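Local structure of choline kinase (Streptococcus pneumoniae, 4R78) at residues L90-K95 with A130-T135; G104-E109 with D214-S219; T124-I129 with S234-Q239; N201-E204 with L210-I213. The protein probably transfers a phosphate group from ATP to choline through a protein-kinase-like fold, and is captured here with AMP in its nucleotide pocket. All coordinates share one frame; numbering follows the deposited sequence.

Interaction 1: L90-K95 with A130-T135; sequences LGLDVK and APILQT
Leu92 and Leu90 reach from the loop after helix 77-87 to one side of helix 126-137, where Ile132 and Thr135 meet them. Leu92 does most of the work. Its first torsion (chi1 -65°) swings CG away from the carbonyl carbon and alongside the backbone N; CD1 then continues the extended chain and CD2 branches off it toward Ile132. Leu92 CD2 settles against the branched side chain, 3.8 Å from Ile132 CG2 and 4.0 Å from Ile132 CG1. The other methyl, Leu92 CD1, faces the next turn of the helix, lying 4.1 Å from Ile132 O and 4.2 Å from Thr135 CG2. Thr135 offers that methyl because its first torsion (chi1 -68°) sets CG2 anti to the backbone N, while Thr135 OG1 is folded back to within 3.0 Å of Pro131 O in the turn before. Leu90 adds a second apolar touch to the same methyl, its CD2 being 4.0 Å from Thr135 CG2. The leucines and the helix side chains lie alongside each other, pointing opposite ways, and no hydrogen bond crosses the interface. On the loop side the backbone of Leu92 is hydrogen-bonded to Leu212, and the side chain of Ile132 also packs on Leu210 and Leu212, which ties both parts to strand 210-212. This placement is consistent with the αC-β4 loop of protein kinases, the N-lobe segment that packs on helix αE of the C-lobe.

Interaction 2: G104-E109 with D214-S219; sequences GIKVNE and DWEYSS. With AMP (adenosine monophosphate), chain C.
Lys106 of strand 105-109 and Asp214, whose backbone has a positive phi of 61°, are the nearest backbone positions, yet their CA atoms are 9.3 Å apart, and a long side chain has to span the gap. Lys106 runs extended from CB and then bends at its third torsion (75°), bringing NZ in between two carboxylates. Lys106 NZ makes a salt bridge of 2.8 Å to Asp214 OD1, which it meets on the anti side and 26° out of the carboxylate plane. A second salt bridge, also of 2.8 Å, joins Lys106 NZ to Glu216 OE2 through the syn lone pair of that oxygen. Two waters also accept from the ammonium: one links it to Asp214 N, and the other, 2.9 Å from Trp215 N, to the start of the type I turn Trp215-Ser218. The three side chains form a buried salt-bridge network between the N-lobe sheet and the loop after strand 210-212, where Asp214 probably corresponds to the DFG aspartate of protein kinases. Asp214 OD2 faces the nucleotide, 3.0 Å from AMP O5', and has a long, weak ion pair with Lys65. Farther along the segment, Glu109 O lies 2.7 Å from AMP N6. Trp215 NE1 bonds to Leu212 O.

Interaction 3: T124-I129 with S234-Q239; sequences TKFDKI and SEFTSQ
Phe126 meets Phe236 ring against ring, the one leaving the first turn of helix 126-137 and the other the link between helices 223-233 and 238-248. From CB, which points toward the opposite segment, the chain turns so that CG is anti to the carbonyl carbon (chi1 -75°), and the ring is carried out across the gap. Beyond CG one ortho-meta branch leads to the contact. Phe126 CE1 lies 3.6 Å from Phe236 CZ and 3.8 Å from Phe236 CE1. The tip goes deepest: Phe126 CZ is 3.4 Å from Phe236 CE1, 3.6 Å from Phe236 CZ and 4.1 Å from Phe236 CD1. The ring planes of Phe126 and Phe236 are inclined by 23° and displaced, with overlap limited to the outer carbons. The link that presents Phe236 is a helix-to-helix connection with a defined start and finish: Glu235, with positive phi, is the C-prime residue of a Schellman motif in which Phe236 N bonds to Phe231 O. Two residues later Thr237 is the N-cap of helix 238-248, its OG1 capping a backbone N while its own N is taken by Glu240 OE1. On the other side Lys125 is the N-cap of helix 126-137, and its carbonyl receives both Lys128 N and Ile129 N. Phe244 of helix 238-248 meets the Phe126 ring edge-to-face and also touches Phe236. Ile122 of helix 119-122 packs on the Phe236 side chain.

Interaction 4: N201-E204 with L210-I213; sequences NFIE and LYLI. With AMP (adenosine monophosphate), chain C.
Ile203 and Ile213 share a first torsion, chi1 67° in both, which tucks CG1 between the backbone N and the carbonyl carbon and sends CD1 out toward the bound nucleotide. Their side chains cross at about a right angle, with Ile203 CG1 4.0 Å from Ile213 CG2. Ile203 lies in, and Ile213 just after, the antiparallel beta hairpin of strands 202-204 and 210-212, consistent with the hairpin that follows the catalytic loop and precedes the DFG position in protein kinases. Ile203 CD1 lies over the adenine, 3.6 Å from AMP C5; Ile213 CD1 comes obliquely at the imidazole rim from the same side, 3.4 Å from AMP C8. Ile203 and Tyr211 form the hydrogen-bonded pair that holds the strands. Tyr211 N gives a straight bond of 2.8 Å to Ile203 O, while the return bond from Ile203 N to Tyr211 O is 3.0 Å, its donor tilted 27° from the carbonyl plane. Past the strand ends Ile213 N gives a hydrogen bond of 2.8 Å to Asn201 O, and Asn201 OD1 lies near AMP O3P; the ND2 of this asparagine is taken by Asp196 O. The face away from AMP carries Phe202, Leu212, Glu204 and Leu210, and it packs partly on helix 126-137. There Leu212 CD1 makes a CH-pi contact over the Phe202 ring, 3.9 Å from the centroid and 14° off the ring normal.

How the interactions relate
Interactions 1, 2 and 4 crowd round the cleft between the lobes: the centre of interaction 4 is about 9 Å from that of interaction 1 and about 13 Å from that of interaction 2. Interaction 3 lies farthest from the chain's centre, in the helical lobe, about 25 Å from interaction 2 between centres. Helix 126-137 serves both interactions 1 and 3, and residues 210-213 run straight on into 214-219. Along the chain, interaction 4 is nested inside the loops closed by interactions 2 and 3, whereas the segments of interactions 1, 2 and 3 alternate. A probable hydrogen bond from Lys95 N to Glu109 OE1 and a salt bridge from Lys125 NZ to Glu204 OE1 link the groups.

Interaction 1: L90-K95 with A130-T135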
# COMPACT_ATOMS: atom_id res chain seq x y z
N LEU A 90 -10.90 -9.45 -10.99
CA LEU A 90 -9.64 -9.19 -11.68
C LEU A 90 -8.64 -10.33 -11.49
O LEU A 90 -7.71 -10.49 -12.27
CB LEU A 90 -9.01 -7.87 -11.21
CG LEU A 90 -9.71 -6.54 -11.50
CD1 LEU A 90 -8.81 -5.38 -11.09
CD2 LEU A 90 -10.12 -6.41 -12.97
N GLY A 91 -8.83 -11.10 -10.42
CA GLY A 91 -7.97 -12.24 -10.12
C GLY A 91 -6.57 -11.87 -9.67
O GLY A 91 -5.65 -12.68 -9.75
N LEU A 92 -6.40 -10.64 -9.19
CA LEU A 92 -5.09 -10.15 -8.78
C LEU A 92 -4.75 -10.46 -7.33
O LEU A 92 -3.65 -10.89 -7.01
CB LEU A 92 -4.96 -8.65 -9.04
CG LEU A 92 -5.02 -8.19 -10.51
CD1 LEU A 92 -4.98 -6.67 -10.59
CD2 LEU A 92 -3.89 -8.81 -11.33
N ASP A 93 -5.72 -10.25 -6.45
CA ASP A 93 -5.54 -10.46 -5.02
C ASP A 93 -5.76 -11.93 -4.68
O ASP A 93 -6.39 -12.67 -5.44
CB ASP A 93 -6.52 -9.57 -4.25
CG ASP A 93 -6.10 -9.31 -2.80
OD1 ASP A 93 -5.09 -9.86 -2.30
OD2 ASP A 93 -6.82 -8.53 -2.14
N VAL A 94 -5.23 -12.35 -3.53
CA VAL A 94 -5.50 -13.67 -2.97
C VAL A 94 -6.93 -13.72 -2.40
O VAL A 94 -7.62 -12.70 -2.30
CB VAL A 94 -4.47 -14.07 -1.89
CG1 VAL A 94 -3.06 -14.09 -2.47
CG2 VAL A 94 -4.53 -13.12 -0.69
N LYS A 95 -7.36 -14.92 -2.04
CA LYS A 95 -8.71 -15.14 -1.53
C LYS A 95 -8.92 -14.56 -0.13
O LYS A 95 -8.11 -14.77 0.78
CB LYS A 95 -9.03 -16.63 -1.51
CG LYS A 95 -10.47 -16.95 -1.15
CD LYS A 95 -10.66 -18.43 -0.93
CE LYS A 95 -12.12 -18.80 -0.80
NZ LYS A 95 -12.87 -18.61 -2.07
N ALA A 130 3.88 -5.42 -15.64
CA ALA A 130 3.30 -4.37 -16.48
C ALA A 130 1.84 -4.67 -16.86
O ALA A 130 0.98 -3.81 -16.69
CB ALA A 130 4.17 -4.07 -17.71
N PRO A 131 1.56 -5.90 -17.35
CA PRO A 131 0.16 -6.27 -17.60
C PRO A 131 -0.73 -6.19 -16.35
O PRO A 131 -1.90 -5.82 -16.46
CB PRO A 131 0.26 -7.71 -18.10
CG PRO A 131 1.59 -7.75 -18.77
CD PRO A 131 2.48 -6.92 -17.89
N ILE A 132 -0.19 -6.54 -15.18
CA ILE A 132 -0.96 -6.44 -13.94
C ILE A 132 -1.40 -5.00 -13.68
O ILE A 132 -2.57 -4.75 -13.36
CB ILE A 132 -0.20 -7.02 -12.72
CG1 ILE A 132 -0.21 -8.56 -12.77
CG2 ILE A 132 -0.81 -6.52 -11.40
CD1 ILE A 132 0.71 -9.22 -11.75
N LEU A 133 -0.48 -4.05 -13.82
CA LEU A 133 -0.82 -2.65 -13.59
C LEU A 133 -1.80 -2.14 -14.64
O LEU A 133 -2.69 -1.35 -14.32
CB LEU A 133 0.43 -1.78 -13.50
CG LEU A 133 1.30 -1.97 -12.25
CD1 LEU A 133 2.20 -0.76 -12.04
CD2 LEU A 133 0.46 -2.25 -11.00
N GLN A 134 -1.66 -2.61 -15.88
CA GLN A 134 -2.62 -2.28 -16.93
C GLN A 134 -4.00 -2.77 -16.55
O GLN A 134 -4.99 -2.07 -16.73
CB GLN A 134 -2.21 -2.89 -18.26
CG GLN A 134 -1.03 -2.23 -18.92
CD GLN A 134 -0.69 -2.87 -20.24
OE1 GLN A 134 -0.71 -4.09 -20.37
NE2 GLN A 134 -0.37 -2.05 -21.23
N THR A 135 -4.06 -3.99 -16.02
CA THR A 135 -5.33 -4.61 -15.63
C THR A 135 -6.08 -3.75 -14.62
O THR A 135 -7.28 -3.50 -14.78
CB THR A 135 -5.12 -6.04 -15.08
OG1 THR A 135 -4.69 -6.90 -16.14
CG2 THR A 135 -6.41 -6.59 -14.49

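Interaction 2: G104-E109 with D214-S219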
# COMPACT_ATOMS: atom_id res chain seq x y z
N GLY A 104 -10.86 -3.73 12.00
CA GLY A 104 -9.99 -3.53 10.84
C GLY A 104 -8.99 -4.67 10.70
O GLY A 104 -7.78 -4.48 10.84
N ILE A 105 -9.52 -5.86 10.42
CA ILE A 105 -8.73 -7.08 10.35
C ILE A 105 -9.13 -7.89 9.12
O ILE A 105 -10.31 -8.20 8.91
CB ILE A 105 -8.92 -7.97 11.62
CG1 ILE A 105 -8.56 -7.20 12.90
CG2 ILE A 105 -8.09 -9.25 11.52
CD1 ILE A 105 -9.02 -7.88 14.18
N LYS A 106 -8.14 -8.22 8.30
CA LYS A 106 -8.34 -9.01 7.09
C LYS A 106 -7.82 -10.41 7.32
O LYS A 106 -6.70 -10.60 7.81
CB LYS A 106 -7.60 -8.34 5.92
CG LYS A 106 -7.72 -9.09 4.59
CD LYS A 106 -7.06 -8.31 3.45
CE LYS A 106 -5.53 -8.38 3.51
NZ LYS A 106 -4.90 -7.51 2.47
N VAL A 107 -8.64 -11.40 6.98
CA VAL A 107 -8.24 -12.80 7.09
C VAL A 107 -8.30 -13.44 5.71
O VAL A 107 -9.38 -13.55 5.12
CB VAL A 107 -9.13 -13.59 8.08
CG1 VAL A 107 -8.63 -15.02 8.24
CG2 VAL A 107 -9.20 -12.88 9.43
N ASN A 108 -7.14 -13.86 5.22
CA ASN A 108 -6.99 -14.37 3.86
C ASN A 108 -6.44 -15.79 3.83
O ASN A 108 -5.95 -16.29 4.84
CB ASN A 108 -6.05 -13.45 3.06
CG ASN A 108 -6.74 -12.20 2.53
OD1 ASN A 108 -7.92 -11.97 2.77
ND2 ASN A 108 -5.99 -11.38 1.81
N GLU A 109 -6.52 -16.42 2.66
CA GLU A 109 -5.89 -17.71 2.45
C GLU A 109 -4.38 -17.64 2.69
O GLU A 109 -3.75 -16.60 2.44
CB GLU A 109 -6.17 -18.23 1.03
CG GLU A 109 -5.51 -17.42 -0.09
CD GLU A 109 -5.66 -18.05 -1.46
OE1 GLU A 109 -5.85 -17.29 -2.43
OE2 GLU A 109 -5.60 -19.29 -1.57
N ASP A 214 -2.77 -6.80 -0.54
CA ASP A 214 -2.80 -5.69 0.42
C ASP A 214 -3.32 -4.39 -0.20
O ASP A 214 -2.59 -3.40 -0.34
CB ASP A 214 -1.45 -5.53 1.13
CG ASP A 214 -1.19 -6.63 2.15
OD1 ASP A 214 -2.06 -7.51 2.36
OD2 ASP A 214 -0.11 -6.61 2.77
N TRP A 215 -4.60 -4.42 -0.54
CA TRP A 215 -5.28 -3.32 -1.19
C TRP A 215 -5.91 -2.33 -0.20
O TRP A 215 -6.82 -1.59 -0.57
CB TRP A 215 -6.34 -3.88 -2.15
CG TRP A 215 -5.75 -4.64 -3.30
CD1 TRP A 215 -5.18 -5.88 -3.26
CD2 TRP A 215 -5.67 -4.20 -4.66
NE1 TRP A 215 -4.75 -6.25 -4.52
CE2 TRP A 215 -5.03 -5.23 -5.39
CE3 TRP A 215 -6.06 -3.03 -5.32
CZ2 TRP A 215 -4.79 -5.13 -6.77
CZ3 TRP A 215 -5.82 -2.93 -6.69
CH2 TRP A 215 -5.19 -3.98 -7.39
N GLU A 216 -5.41 -2.30 1.03
CA GLU A 216 -6.00 -1.45 2.08
C GLU A 216 -6.05 0.04 1.75
O GLU A 216 -6.88 0.76 2.30
CB GLU A 216 -5.27 -1.64 3.42
CG GLU A 216 -5.64 -2.92 4.16
CD GLU A 216 -5.24 -4.18 3.40
OE1 GLU A 216 -4.10 -4.23 2.90
OE2 GLU A 216 -6.08 -5.10 3.31
N TYR A 217 -5.16 0.49 0.88
CA TYR A 217 -5.12 1.91 0.50
C TYR A 217 -5.80 2.20 -0.83
O TYR A 217 -5.86 3.36 -1.25
CB TYR A 217 -3.67 2.40 0.49
CG TYR A 217 -3.01 2.32 1.84
CD1 TYR A 217 -3.18 3.33 2.79
CD2 TYR A 217 -2.23 1.21 2.18
CE1 TYR A 217 -2.58 3.24 4.04
CE2 TYR A 217 -1.62 1.12 3.43
CZ TYR A 217 -1.80 2.14 4.35
OH TYR A 217 -1.20 2.05 5.59
N SER A 218 -6.33 1.16 -1.47
CA SER A 218 -6.87 1.30 -2.82
C SER A 218 -7.94 2.39 -2.91
O SER A 218 -8.77 2.55 -2.01
CB SER A 218 -7.39 -0.04 -3.39
OG SER A 218 -8.60 -0.45 -2.77
N SER A 219 -7.90 3.14 -4.01
CA SER A 219 -8.68 4.35 -4.14
C SER A 219 -8.64 4.82 -5.58
O SER A 219 -7.78 4.38 -6.36
CB SER A 219 -8.08 5.44 -3.24
OG SER A 219 -8.91 6.57 -3.17
P AMP C . 3.33 -6.99 3.44
O1P AMP C . 2.93 -5.55 3.69
O2P AMP C . 4.63 -7.39 4.09
O3P AMP C . 3.19 -7.43 2.00
O5' AMP C . 2.22 -7.86 4.21
C5' AMP C . 1.82 -9.13 3.70
C4' AMP C . 3.00 -10.09 3.71
O4' AMP C . 2.58 -11.37 4.19
C3' AMP C . 3.55 -10.31 2.31
O3' AMP C . 4.77 -9.58 2.12
C2' AMP C . 3.77 -11.80 2.19
O2' AMP C . 5.13 -12.14 2.48
C1' AMP C . 2.90 -12.42 3.27
N9 AMP C . 1.66 -12.99 2.68
C8 AMP C . 0.55 -12.29 2.35
N7 AMP C . -0.41 -13.09 1.83
C5 AMP C . 0.08 -14.34 1.82
C6 AMP C . -0.42 -15.66 1.40
N6 AMP C . -1.67 -15.79 0.88
N1 AMP C . 0.40 -16.73 1.56
C2 AMP C . 1.64 -16.60 2.07
N3 AMP C . 2.16 -15.43 2.47
C4 AMP C . 1.44 -14.27 2.38
O HOH W 1 -4.33 -9.28 0.33
O HOH W 2 -6.17 -6.79 -0.06

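Interaction 3: T124-I129 with S234-Q239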
# COMPACT_ATOMS: atom_id res chain seq x y z
N THR A 124 12.99 -8.75 -12.56
CA THR A 124 13.02 -9.85 -13.52
C THR A 124 11.64 -10.18 -14.09
O THR A 124 11.53 -11.05 -14.96
CB THR A 124 13.63 -11.14 -12.90
OG1 THR A 124 12.77 -11.65 -11.87
CG2 THR A 124 15.02 -10.87 -12.33
N LYS A 125 10.60 -9.50 -13.61
CA LYS A 125 9.22 -9.90 -13.91
C LYS A 125 8.34 -8.81 -14.51
O LYS A 125 7.11 -8.81 -14.30
CB LYS A 125 8.57 -10.49 -12.66
CG LYS A 125 9.21 -11.80 -12.21
CD LYS A 125 8.74 -12.19 -10.83
CE LYS A 125 9.55 -13.36 -10.28
NZ LYS A 125 9.31 -14.65 -11.00
N PHE A 126 8.95 -7.90 -15.26
CA PHE A 126 8.21 -6.84 -15.96
C PHE A 126 7.18 -7.43 -16.92
O PHE A 126 6.11 -6.84 -17.12
CB PHE A 126 9.16 -5.93 -16.74
CG PHE A 126 9.95 -4.96 -15.88
CD1 PHE A 126 9.98 -5.08 -14.49
CD2 PHE A 126 10.69 -3.95 -16.48
CE1 PHE A 126 10.72 -4.19 -13.72
CE2 PHE A 126 11.43 -3.05 -15.72
CZ PHE A 126 11.44 -3.17 -14.33
N ASP A 127 7.50 -8.58 -17.51
CA ASP A 127 6.59 -9.26 -18.44
C ASP A 127 5.25 -9.63 -17.80
O ASP A 127 4.24 -9.74 -18.49
CB ASP A 127 7.27 -10.49 -19.08
CG ASP A 127 7.58 -11.59 -18.08
OD1 ASP A 127 7.89 -11.28 -16.91
OD2 ASP A 127 7.53 -12.78 -18.47
N LYS A 128 5.26 -9.81 -16.48
CA LYS A 128 4.05 -10.09 -15.71
C LYS A 128 3.48 -8.84 -15.03
O LYS A 128 2.27 -8.66 -14.97
CB LYS A 128 4.31 -11.14 -14.63
CG LYS A 128 4.60 -12.55 -15.13
CD LYS A 128 4.76 -13.49 -13.95
CE LYS A 128 4.97 -14.93 -14.40
NZ LYS A 128 5.08 -15.85 -13.22
N ILE A 129 4.36 -7.99 -14.51
CA ILE A 129 3.93 -6.88 -13.67
C ILE A 129 3.33 -5.71 -14.46
O ILE A 129 2.37 -5.09 -14.01
CB ILE A 129 5.02 -6.43 -12.68
CG1 ILE A 129 5.30 -7.57 -11.70
CG2 ILE A 129 4.59 -5.19 -11.89
CD1 ILE A 129 6.65 -7.54 -11.06
N SER A 234 10.98 0.22 -5.13
CA SER A 234 11.98 -0.76 -5.56
C SER A 234 13.26 -0.12 -6.08
O SER A 234 14.14 -0.81 -6.60
CB SER A 234 11.40 -1.70 -6.61
OG SER A 234 10.48 -2.61 -6.04
N GLU A 235 13.36 1.20 -5.94
CA GLU A 235 14.53 1.97 -6.38
C GLU A 235 14.96 1.62 -7.81
O GLU A 235 16.11 1.25 -8.06
CB GLU A 235 15.70 1.82 -5.39
CG GLU A 235 15.40 2.33 -4.00
CD GLU A 235 16.64 2.45 -3.14
OE1 GLU A 235 17.63 3.05 -3.61
OE2 GLU A 235 16.62 1.95 -2.00
N PHE A 236 14.02 1.73 -8.74
CA PHE A 236 14.29 1.50 -10.15
C PHE A 236 15.35 2.48 -10.65
O PHE A 236 15.34 3.66 -10.30
CB PHE A 236 13.02 1.72 -10.98
CG PHE A 236 12.09 0.53 -11.05
CD1 PHE A 236 11.27 0.36 -12.16
CD2 PHE A 236 12.03 -0.42 -10.02
CE1 PHE A 236 10.39 -0.72 -12.25
CE2 PHE A 236 11.15 -1.51 -10.11
CZ PHE A 236 10.33 -1.65 -11.22
N THR A 237 16.25 1.97 -11.48
CA THR A 237 17.18 2.82 -12.22
C THR A 237 16.41 3.51 -13.34
O THR A 237 15.27 3.14 -13.63
CB THR A 237 18.28 1.98 -12.87
OG1 THR A 237 17.68 1.04 -13.77
CG2 THR A 237 19.08 1.23 -11.81
N SER A 238 17.04 4.49 -13.98
CA SER A 238 16.44 5.13 -15.16
C SER A 238 16.14 4.11 -16.26
O SER A 238 15.10 4.19 -16.91
CB SER A 238 17.32 6.26 -15.69
OG SER A 238 18.58 5.79 -16.11
N GLN A 239 17.03 3.14 -16.45
CA GLN A 239 16.85 2.09 -17.46
C GLN A 239 15.62 1.23 -17.15
O GLN A 239 14.86 0.88 -18.05
CB GLN A 239 18.09 1.20 -17.58
CG GLN A 239 19.33 1.88 -18.13
CD GLN A 239 20.11 2.66 -17.08
OE1 GLN A 239 19.84 2.57 -15.88
NE2 GLN A 239 21.09 3.44 -17.54

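Interaction 4: N201-E204 with L210-I213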
# COMPACT_ATOMS: atom_id res chain seq x y z
N ASN A 201 4.33 -6.54 -1.80
CA ASN A 201 2.91 -6.74 -2.09
C ASN A 201 2.67 -7.60 -3.33
O ASN A 201 1.53 -7.83 -3.72
CB ASN A 201 2.16 -5.40 -2.17
CG ASN A 201 1.80 -4.86 -0.80
OD1 ASN A 201 1.88 -5.58 0.20
ND2 ASN A 201 1.40 -3.60 -0.74
N PHE A 202 3.75 -8.09 -3.93
CA PHE A 202 3.66 -9.10 -4.97
C PHE A 202 4.14 -10.42 -4.41
O PHE A 202 5.24 -10.52 -3.86
CB PHE A 202 4.51 -8.70 -6.19
CG PHE A 202 3.99 -7.50 -6.93
CD1 PHE A 202 3.12 -7.65 -8.00
CD2 PHE A 202 4.40 -6.22 -6.57
CE1 PHE A 202 2.65 -6.53 -8.70
CE2 PHE A 202 3.93 -5.10 -7.26
CZ PHE A 202 3.06 -5.26 -8.33
N ILE A 203 3.29 -11.44 -4.51
CA ILE A 203 3.64 -12.77 -4.03
C ILE A 203 3.35 -13.81 -5.11
O ILE A 203 2.39 -13.68 -5.86
CB ILE A 203 2.95 -13.14 -2.67
CG1 ILE A 203 1.44 -13.27 -2.84
CG2 ILE A 203 3.31 -12.12 -1.58
CD1 ILE A 203 0.76 -14.03 -1.71
N GLU A 204 4.21 -14.82 -5.18
CA GLU A 204 4.12 -15.82 -6.23
C GLU A 204 3.77 -17.19 -5.65
O GLU A 204 4.38 -17.64 -4.69
CB GLU A 204 5.45 -15.88 -7.00
CG GLU A 204 5.38 -16.62 -8.33
CD GLU A 204 6.66 -16.46 -9.14
OE1 GLU A 204 6.84 -15.39 -9.76
OE2 GLU A 204 7.48 -17.39 -9.15
N LEU A 210 1.23 -15.05 -10.12
CA LEU A 210 1.64 -13.87 -9.38
C LEU A 210 0.42 -13.12 -8.88
O LEU A 210 -0.50 -12.82 -9.64
CB LEU A 210 2.50 -12.96 -10.26
CG LEU A 210 3.19 -11.77 -9.59
CD1 LEU A 210 4.14 -12.23 -8.48
CD2 LEU A 210 3.93 -10.93 -10.62
N TYR A 211 0.42 -12.82 -7.58
CA TYR A 211 -0.64 -12.05 -6.95
C TYR A 211 -0.15 -10.66 -6.58
O TYR A 211 1.03 -10.46 -6.28
CB TYR A 211 -1.12 -12.75 -5.68
CG TYR A 211 -1.83 -14.06 -5.91
CD1 TYR A 211 -3.19 -14.11 -6.19
CD2 TYR A 211 -1.13 -15.27 -5.82
CE1 TYR A 211 -3.84 -15.32 -6.39
CE2 TYR A 211 -1.77 -16.48 -6.02
CZ TYR A 211 -3.13 -16.50 -6.30
OH TYR A 211 -3.77 -17.69 -6.50
N LEU A 212 -1.07 -9.70 -6.61
CA LEU A 212 -0.86 -8.38 -6.03
C LEU A 212 -1.81 -8.25 -4.85
O LEU A 212 -3.03 -8.35 -5.02
CB LEU A 212 -1.10 -7.28 -7.07
CG LEU A 212 -1.08 -5.82 -6.61
CD1 LEU A 212 0.20 -5.48 -5.84
CD2 LEU A 212 -1.25 -4.88 -7.80
N ILE A 213 -1.25 -8.05 -3.66
CA ILE A 213 -2.01 -8.13 -2.41
C ILE A 213 -2.05 -6.81 -1.66
O ILE A 213 -1.45 -5.82 -2.09
CB ILE A 213 -1.45 -9.25 -1.48
CG1 ILE A 213 -0.05 -8.89 -0.99
CG2 ILE A 213 -1.50 -10.60 -2.19
CD1 ILE A 213 0.44 -9.71 0.18
P AMP C . 3.33 -6.99 3.44
O1P AMP C . 2.93 -5.55 3.69
O2P AMP C . 4.63 -7.39 4.09
O3P AMP C . 3.19 -7.43 2.00
O5' AMP C . 2.22 -7.86 4.21
C5' AMP C . 1.82 -9.13 3.70
C4' AMP C . 3.00 -10.09 3.71
O4' AMP C . 2.58 -11.37 4.19
C3' AMP C . 3.55 -10.31 2.31
O3' AMP C . 4.77 -9.58 2.12
C2' AMP C . 3.77 -11.80 2.19
O2' AMP C . 5.13 -12.14 2.48
C1' AMP C . 2.90 -12.42 3.27
N9 AMP C . 1.66 -12.99 2.68
C8 AMP C . 0.55 -12.29 2.35
N7 AMP C . -0.41 -13.09 1.83
C5 AMP C . 0.08 -14.34 1.82
C6 AMP C . -0.42 -15.66 1.40
N6 AMP C . -1.67 -15.79 0.88
N1 AMP C . 0.40 -16.73 1.56
C2 AMP C . 1.64 -16.60 2.07
N3 AMP C . 2.16 -15.43 2.47
C4 AMP C . 1.44 -14.27 2.38